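Local coordinates for STU0660 (Streptococcus thermophilus, PDB 3ZTH), which is a large Csn2-type CRISPR-associated protein that binds magnesium and probably DNA, with a likely role in CRISPR-mediated bacterial immunity, at residues W40-K45 and E68-S73; S258-H263 and F325-R330; Y299-M304 and I320-F325. One frame throughout, in Å; residues are numbered along the deposited sequence.

Contact 1 (W40-K45 and E68-S73)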
loop_
_atom_site.group_PDB
_atom_site.type_symbol
_atom_site.label_atom_id
_atom_site.label_comp_id
_atom_site.label_asym_id
_atom_site.label_seq_id
_atom_site.Cartn_x
_atom_site.Cartn_y
_atom_site.Cartn_z
ATOM N N TRP A 40 -20.799 16.259 8.095
ATOM C CA TRP A 40 -20.810 14.893 7.581
ATOM C C TRP A 40 -21.747 14.790 6.394
ATOM O O TRP A 40 -21.399 14.227 5.363
ATOM C CB TRP A 40 -21.252 13.919 8.670
ATOM C CG TRP A 40 -20.134 13.444 9.554
ATOM C CD1 TRP A 40 -18.868 13.965 9.640
ATOM C CD2 TRP A 40 -20.180 12.348 10.481
ATOM N NE1 TRP A 40 -18.127 13.260 10.561
ATOM C CE2 TRP A 40 -18.904 12.263 11.091
ATOM C CE3 TRP A 40 -21.173 11.430 10.853
ATOM C CZ2 TRP A 40 -18.598 11.290 12.055
ATOM C CZ3 TRP A 40 -20.868 10.463 11.811
ATOM C CH2 TRP A 40 -19.588 10.403 12.399
ATOM N N TYR A 41 -22.939 15.349 6.553
ATOM C CA TYR A 41 -23.952 15.326 5.515
ATOM C C TYR A 41 -23.472 15.982 4.226
ATOM O O TYR A 41 -23.507 15.371 3.155
ATOM C CB TYR A 41 -25.195 16.059 6.005
ATOM C CG TYR A 41 -26.453 15.748 5.227
ATOM C CD1 TYR A 41 -27.096 14.514 5.370
ATOM C CD2 TYR A 41 -27.036 16.704 4.392
ATOM C CE1 TYR A 41 -28.284 14.241 4.713
ATOM C CE2 TYR A 41 -28.231 16.443 3.728
ATOM C CZ TYR A 41 -28.852 15.208 3.897
ATOM O OH TYR A 41 -30.057 14.950 3.280
ATOM N N PHE A 42 -23.034 17.231 4.331
ATOM C CA PHE A 42 -22.585 17.974 3.161
ATOM C C PHE A 42 -21.113 17.796 2.828
ATOM O O PHE A 42 -20.679 18.159 1.740
ATOM C CB PHE A 42 -22.881 19.467 3.344
ATOM C CG PHE A 42 -24.352 19.792 3.417
ATOM C CD1 PHE A 42 -25.208 19.451 2.372
ATOM C CD2 PHE A 42 -24.880 20.444 4.529
ATOM C CE1 PHE A 42 -26.564 19.754 2.431
ATOM C CE2 PHE A 42 -26.235 20.752 4.597
ATOM C CZ PHE A 42 -27.080 20.406 3.544
ATOM N N GLY A 43 -20.353 17.225 3.759
ATOM C CA GLY A 43 -18.930 17.027 3.549
ATOM C C GLY A 43 -18.519 15.752 2.835
ATOM O O GLY A 43 -17.332 15.557 2.572
ATOM N N GLY A 44 -19.473 14.876 2.533
ATOM C CA GLY A 44 -19.134 13.651 1.832
ATOM C C GLY A 44 -18.671 12.500 2.709
ATOM O O GLY A 44 -17.979 11.585 2.253
ATOM N N LYS A 45 -19.056 12.538 3.976
ATOM C CA LYS A 45 -18.683 11.483 4.902
ATOM C C LYS A 45 -19.180 10.106 4.450
ATOM O O LYS A 45 -20.338 9.943 4.072
ATOM C CB LYS A 45 -19.257 11.800 6.283
ATOM C CG LYS A 45 -19.080 10.713 7.315
ATOM C CD LYS A 45 -17.646 10.627 7.787
ATOM C CE LYS A 45 -17.526 9.675 8.974
ATOM N NZ LYS A 45 -16.160 9.696 9.574
ATOM N N GLU A 68 -38.948 17.869 2.503
ATOM C CA GLU A 68 -38.293 17.078 1.475
ATOM C C GLU A 68 -36.821 16.937 1.837
ATOM O O GLU A 68 -36.282 17.721 2.628
ATOM C CB GLU A 68 -38.417 17.762 0.120
ATOM C CG GLU A 68 -39.833 17.916 -0.346
ATOM C CD GLU A 68 -40.051 17.280 -1.696
ATOM O OE1 GLU A 68 -39.768 16.062 -1.826
ATOM O OE2 GLU A 68 -40.501 17.998 -2.619
ATOM N N ILE A 69 -36.167 15.945 1.246
ATOM C CA ILE A 69 -34.763 15.716 1.524
ATOM C C ILE A 69 -33.854 16.690 0.792
ATOM O O ILE A 69 -33.992 16.905 -0.414
ATOM C CB ILE A 69 -34.354 14.277 1.166
ATOM C CG1 ILE A 69 -35.005 13.307 2.152
ATOM C CG2 ILE A 69 -32.849 14.134 1.213
ATOM C CD1 ILE A 69 -34.667 11.845 1.902
ATOM N N VAL A 70 -32.935 17.288 1.539
ATOM C CA VAL A 70 -31.977 18.222 0.969
ATOM C C VAL A 70 -30.793 17.377 0.530
ATOM O O VAL A 70 -30.119 16.789 1.358
ATOM C CB VAL A 70 -31.507 19.241 2.020
ATOM C CG1 VAL A 70 -30.544 20.237 1.387
ATOM C CG2 VAL A 70 -32.707 19.954 2.615
ATOM N N LYS A 71 -30.551 17.302 -0.771
ATOM C CA LYS A 71 -29.451 16.491 -1.292
ATOM C C LYS A 71 -28.099 16.839 -0.684
ATOM O O LYS A 71 -27.773 18.009 -0.485
ATOM C CB LYS A 71 -29.363 16.621 -2.812
ATOM C CG LYS A 71 -30.587 16.129 -3.547
ATOM C CD LYS A 71 -30.360 16.186 -5.045
ATOM C CE LYS A 71 -31.601 15.759 -5.812
ATOM N NZ LYS A 71 -31.355 15.771 -7.285
ATOM N N ARG A 72 -27.312 15.806 -0.399
ATOM C CA ARG A 72 -25.989 15.980 0.182
ATOM C C ARG A 72 -25.061 16.659 -0.820
ATOM O O ARG A 72 -24.073 17.293 -0.447
ATOM C CB ARG A 72 -25.413 14.619 0.590
ATOM C CG ARG A 72 -26.235 13.892 1.649
ATOM C CD ARG A 72 -25.575 12.593 2.083
ATOM N NE ARG A 72 -24.247 12.822 2.647
ATOM C CZ ARG A 72 -23.408 11.859 3.013
ATOM N NH1 ARG A 72 -23.755 10.589 2.878
ATOM N NH2 ARG A 72 -22.214 12.163 3.510
ATOM N N SER A 73 -25.401 16.528 -2.095
ATOM C CA SER A 73 -24.616 17.108 -3.178
ATOM C C SER A 73 -25.075 18.534 -3.475
ATOM O O SER A 73 -24.476 19.234 -4.287
ATOM C CB SER A 73 -24.785 16.257 -4.437
ATOM O OG SER A 73 -26.142 16.258 -4.860
HETATM O O HOH W 1 -21.838 15.049 0.814
#

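Contact 2 (S258-H263 and F325-R330)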
loop_
_atom_site.group_PDB
_atom_site.type_symbol
_atom_site.label_atom_id
_atom_site.label_comp_id
_atom_site.label_asym_id
_atom_site.label_seq_id
_atom_site.Cartn_x
_atom_site.Cartn_y
_atom_site.Cartn_z
ATOM N N SER A 258 -30.672 26.554 22.765
ATOM C CA SER A 258 -30.471 26.444 24.214
ATOM C C SER A 258 -31.356 25.359 24.810
ATOM O O SER A 258 -31.357 24.229 24.327
ATOM C CB SER A 258 -30.753 27.780 24.914
ATOM O OG SER A 258 -29.716 28.731 24.698
ATOM N N ASP A 259 -32.092 25.683 25.869
ATOM C CA ASP A 259 -32.981 24.688 26.461
ATOM C C ASP A 259 -34.102 24.435 25.461
ATOM O O ASP A 259 -34.886 23.499 25.598
ATOM C CB ASP A 259 -33.563 25.171 27.791
ATOM C CG ASP A 259 -32.508 25.341 28.859
ATOM O OD1 ASP A 259 -31.519 24.581 28.860
ATOM O OD2 ASP A 259 -32.672 26.229 29.716
ATOM N N GLN A 260 -34.161 25.290 24.447
ATOM C CA GLN A 260 -35.145 25.168 23.384
ATOM C C GLN A 260 -34.534 25.761 22.127
ATOM O O GLN A 260 -33.506 26.443 22.194
ATOM C CB GLN A 260 -36.438 25.903 23.756
ATOM C CG GLN A 260 -37.615 24.960 24.001
ATOM C CD GLN A 260 -38.467 25.385 25.177
ATOM O OE1 GLN A 260 -38.914 26.537 25.257
ATOM N NE2 GLN A 260 -38.702 24.455 26.104
ATOM N N VAL A 261 -35.150 25.478 20.983
ATOM C CA VAL A 261 -34.659 25.998 19.719
ATOM C C VAL A 261 -35.654 26.957 19.067
ATOM O O VAL A 261 -36.821 26.623 18.874
ATOM C CB VAL A 261 -34.332 24.846 18.730
ATOM C CG1 VAL A 261 -33.899 25.416 17.376
ATOM C CG2 VAL A 261 -33.212 23.987 19.290
ATOM N N GLU A 262 -35.177 28.152 18.730
ATOM C CA GLU A 262 -35.993 29.174 18.081
ATOM C C GLU A 262 -35.058 30.072 17.284
ATOM O O GLU A 262 -33.864 30.145 17.573
ATOM C CB GLU A 262 -36.697 30.057 19.118
ATOM C CG GLU A 262 -37.520 29.333 20.179
ATOM C CD GLU A 262 -38.872 28.816 19.674
ATOM O OE1 GLU A 262 -39.238 29.077 18.501
ATOM O OE2 GLU A 262 -39.571 28.143 20.470
ATOM N N HIS A 263 -35.583 30.745 16.269
ATOM C CA HIS A 263 -34.763 31.686 15.523
ATOM C C HIS A 263 -35.390 33.050 15.781
ATOM O O HIS A 263 -36.581 33.133 16.087
ATOM C CB HIS A 263 -34.719 31.345 14.029
ATOM C CG HIS A 263 -36.052 31.328 13.356
ATOM N ND1 HIS A 263 -36.819 32.461 13.193
ATOM C CD2 HIS A 263 -36.732 30.324 12.753
ATOM C CE1 HIS A 263 -37.911 32.157 12.511
ATOM N NE2 HIS A 263 -37.882 30.866 12.232
ATOM N N PHE A 325 -40.993 34.432 23.774
ATOM C CA PHE A 325 -40.816 33.070 23.301
ATOM C C PHE A 325 -41.486 32.129 24.292
ATOM O O PHE A 325 -41.362 30.915 24.204
ATOM C CB PHE A 325 -39.327 32.743 23.171
ATOM C CG PHE A 325 -38.675 33.374 21.972
ATOM C CD1 PHE A 325 -38.953 32.911 20.692
ATOM C CD2 PHE A 325 -37.795 34.437 22.119
ATOM C CE1 PHE A 325 -38.363 33.499 19.578
ATOM C CE2 PHE A 325 -37.204 35.029 21.012
ATOM C CZ PHE A 325 -37.486 34.560 19.739
ATOM N N HIS A 326 -42.208 32.712 25.234
ATOM C CA HIS A 326 -42.903 31.936 26.236
ATOM C C HIS A 326 -41.934 31.106 27.071
ATOM O O HIS A 326 -42.291 30.037 27.565
ATOM C CB HIS A 326 -43.935 31.027 25.570
ATOM C CG HIS A 326 -44.980 31.772 24.805
ATOM N ND1 HIS A 326 -45.802 32.711 25.391
ATOM C CD2 HIS A 326 -45.328 31.732 23.496
ATOM C CE1 HIS A 326 -46.610 33.218 24.477
ATOM N NE2 HIS A 326 -46.343 32.642 23.319
ATOM N N PHE A 327 -40.704 31.587 27.215
ATOM C CA PHE A 327 -39.732 30.879 28.034
ATOM C C PHE A 327 -39.796 31.554 29.399
ATOM O O PHE A 327 -39.764 32.786 29.490
ATOM C CB PHE A 327 -38.330 30.996 27.450
ATOM C CG PHE A 327 -37.366 29.990 28.006
ATOM C CD1 PHE A 327 -37.434 28.659 27.618
ATOM C CD2 PHE A 327 -36.408 30.364 28.943
ATOM C CE1 PHE A 327 -36.563 27.719 28.156
ATOM C CE2 PHE A 327 -35.535 29.426 29.484
ATOM C CZ PHE A 327 -35.612 28.109 29.091
ATOM N N SER A 328 -39.873 30.747 30.453
ATOM C CA SER A 328 -40.004 31.241 31.826
ATOM C C SER A 328 -38.796 31.844 32.557
ATOM O O SER A 328 -38.975 32.585 33.526
ATOM C CB SER A 328 -40.580 30.129 32.702
ATOM O OG SER A 328 -39.666 29.041 32.797
ATOM N N TYR A 329 -37.576 31.541 32.135
ATOM C CA TYR A 329 -36.421 32.092 32.842
ATOM C C TYR A 329 -36.434 33.609 32.999
ATOM O O TYR A 329 -36.829 34.340 32.088
ATOM C CB TYR A 329 -35.115 31.693 32.164
ATOM C CG TYR A 329 -33.918 32.172 32.944
ATOM C CD1 TYR A 329 -33.504 31.497 34.098
ATOM C CD2 TYR A 329 -33.231 33.329 32.568
ATOM C CE1 TYR A 329 -32.440 31.960 34.859
ATOM C CE2 TYR A 329 -32.159 33.806 33.325
ATOM C CZ TYR A 329 -31.770 33.116 34.468
ATOM O OH TYR A 329 -30.709 33.572 35.213
ATOM N N ARG A 330 -35.990 34.079 34.162
ATOM C CA ARG A 330 -35.941 35.509 34.429
ATOM C C ARG A 330 -34.770 35.885 35.321
ATOM O O ARG A 330 -34.502 35.236 36.334
ATOM C CB ARG A 330 -37.225 35.990 35.118
ATOM C CG ARG A 330 -38.500 35.842 34.316
ATOM C CD ARG A 330 -38.674 36.941 33.285
ATOM N NE ARG A 330 -39.937 36.772 32.571
ATOM C CZ ARG A 330 -40.204 35.753 31.758
ATOM N NH1 ARG A 330 -39.293 34.811 31.549
ATOM N NH2 ARG A 330 -41.386 35.664 31.162
#

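Contact 3 (Y299-M304 and I320-F325)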
loop_
_atom_site.group_PDB
_atom_site.type_symbol
_atom_site.label_atom_id
_atom_site.label_comp_id
_atom_site.label_asym_id
_atom_site.label_seq_id
_atom_site.Cartn_x
_atom_site.Cartn_y
_atom_site.Cartn_z
ATOM N N TYR A 299 -28.048 34.073 25.373
ATOM C CA TYR A 299 -28.541 33.554 26.646
ATOM C C TYR A 299 -30.044 33.320 26.722
ATOM O O TYR A 299 -30.557 32.995 27.781
ATOM C CB TYR A 299 -28.132 34.492 27.781
ATOM C CG TYR A 299 -26.643 34.630 27.914
ATOM C CD1 TYR A 299 -25.871 33.589 28.433
ATOM C CD2 TYR A 299 -25.991 35.781 27.469
ATOM C CE1 TYR A 299 -24.476 33.689 28.503
ATOM C CE2 TYR A 299 -24.599 35.894 27.533
ATOM C CZ TYR A 299 -23.850 34.846 28.049
ATOM O OH TYR A 299 -22.483 34.956 28.097
ATOM N N LEU A 300 -30.750 33.475 25.610
ATOM C CA LEU A 300 -32.193 33.283 25.612
ATOM C C LEU A 300 -32.564 31.812 25.690
ATOM O O LEU A 300 -31.769 30.950 25.337
ATOM C CB LEU A 300 -32.797 33.903 24.350
ATOM C CG LEU A 300 -32.521 35.404 24.230
ATOM C CD1 LEU A 300 -33.003 35.932 22.893
ATOM C CD2 LEU A 300 -33.212 36.130 25.384
ATOM N N LEU A 301 -33.774 31.530 26.161
ATOM C CA LEU A 301 -34.267 30.156 26.263
ATOM C C LEU A 301 -33.325 29.272 27.076
ATOM O O LEU A 301 -33.119 28.105 26.753
ATOM C CB LEU A 301 -34.439 29.560 24.861
ATOM C CG LEU A 301 -34.893 30.541 23.772
ATOM C CD1 LEU A 301 -34.927 29.830 22.424
ATOM C CD2 LEU A 301 -36.251 31.118 24.113
ATOM N N THR A 302 -32.753 29.828 28.132
ATOM C CA THR A 302 -31.838 29.055 28.958
ATOM C C THR A 302 -32.126 29.222 30.437
ATOM O O THR A 302 -32.000 30.325 30.976
ATOM C CB THR A 302 -30.356 29.471 28.739
ATOM O OG1 THR A 302 -30.015 29.371 27.353
ATOM C CG2 THR A 302 -29.438 28.559 29.532
ATOM N N LYS A 303 -32.536 28.143 31.092
ATOM C CA LYS A 303 -32.758 28.218 32.521
ATOM C C LYS A 303 -31.333 28.092 33.025
ATOM O O LYS A 303 -30.696 27.060 32.829
ATOM C CB LYS A 303 -33.584 27.046 33.037
ATOM C CG LYS A 303 -33.849 27.163 34.525
ATOM C CD LYS A 303 -34.307 25.857 35.151
ATOM C CE LYS A 303 -34.500 26.031 36.657
ATOM N NZ LYS A 303 -34.876 24.759 37.339
HETATM N N MSE A 304 -30.825 29.138 33.662
HETATM C CA MSE A 304 -29.453 29.106 34.131
HETATM C C MSE A 304 -29.243 28.969 35.623
HETATM O O MSE A 304 -30.001 29.502 36.429
HETATM C CB MSE A 304 -28.718 30.330 33.603
HETATM C CG MSE A 304 -28.549 30.263 32.099
HETATM SE SE MSE A 304 -27.723 31.791 31.296
HETATM C CE MSE A 304 -29.230 33.000 31.478
ATOM N N ILE A 320 -37.829 40.276 28.882
ATOM C CA ILE A 320 -38.930 40.520 27.967
ATOM C C ILE A 320 -38.844 39.594 26.761
ATOM O O ILE A 320 -39.840 38.963 26.384
ATOM C CB ILE A 320 -38.962 42.010 27.519
ATOM C CG1 ILE A 320 -39.251 42.899 28.733
ATOM C CG2 ILE A 320 -40.032 42.222 26.477
ATOM C CD1 ILE A 320 -39.190 44.394 28.457
ATOM N N LEU A 321 -37.654 39.488 26.169
ATOM C CA LEU A 321 -37.481 38.627 25.005
ATOM C C LEU A 321 -37.858 37.198 25.331
ATOM O O LEU A 321 -38.596 36.557 24.573
ATOM C CB LEU A 321 -36.045 38.688 24.484
ATOM C CG LEU A 321 -35.726 39.956 23.685
ATOM C CD1 LEU A 321 -34.258 39.968 23.316
ATOM C CD2 LEU A 321 -36.601 40.023 22.434
ATOM N N ASN A 322 -37.366 36.692 26.456
ATOM C CA ASN A 322 -37.707 35.330 26.842
ATOM C C ASN A 322 -39.219 35.161 26.865
ATOM O O ASN A 322 -39.753 34.191 26.335
ATOM C CB ASN A 322 -37.127 34.998 28.209
ATOM C CG ASN A 322 -35.886 34.156 28.110
ATOM O OD1 ASN A 322 -35.156 33.987 29.088
ATOM N ND2 ASN A 322 -35.635 33.611 26.920
ATOM N N GLN A 323 -39.906 36.120 27.469
ATOM C CA GLN A 323 -41.357 36.075 27.544
ATOM C C GLN A 323 -41.992 35.969 26.153
ATOM O O GLN A 323 -42.969 35.242 25.973
ATOM C CB GLN A 323 -41.884 37.313 28.275
ATOM C CG GLN A 323 -43.378 37.275 28.496
ATOM C CD GLN A 323 -43.875 38.346 29.445
ATOM O OE1 GLN A 323 -45.081 38.456 29.686
ATOM N NE2 GLN A 323 -42.956 39.139 29.996
ATOM N N LEU A 324 -41.434 36.680 25.171
ATOM C CA LEU A 324 -41.958 36.646 23.805
ATOM C C LEU A 324 -41.852 35.260 23.196
ATOM O O LEU A 324 -42.518 34.951 22.208
ATOM C CB LEU A 324 -41.217 37.636 22.906
ATOM C CG LEU A 324 -41.372 39.119 23.236
ATOM C CD1 LEU A 324 -40.842 39.912 22.064
ATOM C CD2 LEU A 324 -42.836 39.487 23.485
ATOM N N PHE A 325 -40.993 34.432 23.774
ATOM C CA PHE A 325 -40.816 33.070 23.301
ATOM C C PHE A 325 -41.486 32.129 24.292
ATOM O O PHE A 325 -41.362 30.915 24.204
ATOM C CB PHE A 325 -39.327 32.743 23.171
ATOM C CG PHE A 325 -38.675 33.374 21.972
ATOM C CD1 PHE A 325 -38.953 32.911 20.692
ATOM C CD2 PHE A 325 -37.795 34.437 22.119
ATOM C CE1 PHE A 325 -38.363 33.499 19.578
ATOM C CE2 PHE A 325 -37.204 35.029 21.012
ATOM C CZ PHE A 325 -37.486 34.560 19.739
#

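Contact 1 (W40-K45 and E68-S73)
Arg72, from an irregular loop, meets the C-terminal end of helix 28-43 at Tyr41 and the turn that follows. The guanidinium group collects three backbone carbonyls of segment 40-45. Arg72 NE donates to Tyr41 O at 2.7 Å, nearly straight, in the carbonyl plane and on a lone pair. Arg72 NH2 reaches Lys45 O at 3.0 Å with the same kind of in-plane, lone-pair geometry. A weak bond also runs from Arg72 NH2 to Trp40 O, strongly bent at the hydrogen. The chain of Arg72 turns at its third torsion (60°), which brings the flat group round onto these oxygens. Its positive charge would suit the carbonyl-rich helix end. Gly44 leaves the helical path there with positive phi, and the chain doubles back to bring Lys45 O to the same nitrogen.

The aliphatic part of Arg72 does a second job. Arg72 CG sits over the centre of the Tyr41 ring in a CH-pi contact, 3.6 Å from the centroid. The ring and guanidinium planes are 23° apart. With CG anti to the backbone N (chi1 -162°), the Tyr41 ring is carried under Arg72 CG and its hydroxyl to Val70. Tyr41 OH donates to Val70 O at 2.7 Å, tilted out of the carbonyl plane. Ile69 CG2 also touches Tyr41 OH. Beside it, the edge of the Phe42 ring faces Lys71 O and Arg72 O, and Phe42 CZ packs on Val70 CG1 at 4.1 Å. A water donates to Tyr41 O and, weakly, to Arg72 O.

Val70 is tied by backbone hydrogen bonding to Ile62 of strand 62-63. Phe42 packs edge-to-face on Tyr75, just ahead of strand 76-80. Trp40, whose side chain leads away from the loop, touches helix 49-52 and meets Trp174 of the second subunit.

Contact 2 (S258-H263 and F325-R330)
The Phe327 ring presents its edge to two oxygens of segment 258-263. Gln260 OE1 lies in the ring plane, 3.5 Å from Phe327 CD1. Asp259 OD2 lies near that plane, 3.5 Å from Phe327 CZ. The Gln260 amide stands at 77° to the ring, whereas the Asp259 carboxylate is tilted by 30°. Phe327 reaches this place with CG anti to the backbone N (chi1 -164°).

The Phe325 ring has His263 O at its edge, 3.9 Å from Phe325 CE1. Glu262 CB comes obliquely to Phe325 CE1, also at 3.9 Å, and Glu262 CG lies by Phe325 CD1. The Glu262 and Phe325 side chains run past each other in opposite directions. Tyr265 meets the Phe325 ring with its plane almost parallel.

Segment 325-330 follows from a Schellman motif that ends helix 312-324. His326 has positive phi, Phe327 N bonds to Asn322 O, and His326 N to Gln323 O. Further on, Arg330 NH1 grips Phe327 O at 2.9 Å on an in-plane lone pair, and Tyr329 O from above its carbonyl plane.

Asp259 OD2, the atom facing Phe327, mainly serves Lys303 N, although that bond is modelled doubtfully short. The contact thus combines aliphatic packing, by Glu262 and Asp259 CB, with oxygens at ring edges. Mainly at Phe327, weakly positive ring hydrogens facing oxygen would give a mild electrostatic attraction, without strong directional bonds.

Contact 3 (Y299-M304 and I320-F325)
Leu301 and Leu300 lie against the last turn of helix 312-324. Leu301 CD2 packs on Phe325 CB at 3.6 Å and on the root of its ring, Phe325 CG, at 3.9 Å. It approaches the ring obliquely, and the two side chains are skewed to each other. Leu300 sends its CD2 branch to Leu321 CB, 3.9 Å away. Its CG is anti to the carbonyl carbon (chi1 -60°), which directs the branch at the helix.

Between these two apolar contacts sits the amide of Asn322. Asn322 ND2, as modelled, is 2.9 Å from Leu301 N, but the amide is probably turned over in the model. With the amide turned back, a hydrogen bond may be possible here. What is clear is that this buried polar group lies against the Leu300-Leu301 backbone, flanked by both leucine side chains.

The next shell fixes the loop. Leu301 O takes a backbone hydrogen bond from Asp259 N, and Leu300 O accepts from Ser258 OG. Both leucines rest on Ile256 of strand 254-257, and Leu301 also touches Glu262 of strand 261-263. On the helix side, Leu321 packs on Val274 of helix 267-277, and Ile320 reaches Phe345 of the second subunit.

Tyr299, just before Leu300, touches Gln26 and Asp240, the two residues of the bound magnesium site. The Leu300 side chain is about 12 Å from the ion. The arrangement is a buried helix-to-loop packing, in which the loop between helices 286-296 and 312-324 lies between the second of these helices and the antiparallel edge of the central sheet. That sheet belongs to a protein of the P-loop NTPase clan.

Contacts 2 and 3 are neighbours, with centres about 4 Å apart, and share Phe325. Contact 3 is buried and chiefly apolar. Contact 2 lies at the surface, where ring edges meet oxygens. Contact 3 packs the last turn of helix 312-324 on 299-304. Contact 2 packs the loop after that helix on 258-263, which ends in strand 261-263. Segments 258-263 and 299-304 are bonded to each other, so the pieces form one cluster beside Gln26, without direct contact with the magnesium ion. Contact 1 stands apart, about 29 and 32 Å away between centres. It is partly buried and relies on an arginine and a tyrosine hydroxyl bonding backbone carbonyls. Contacts 1 and 3 both touch the second subunit.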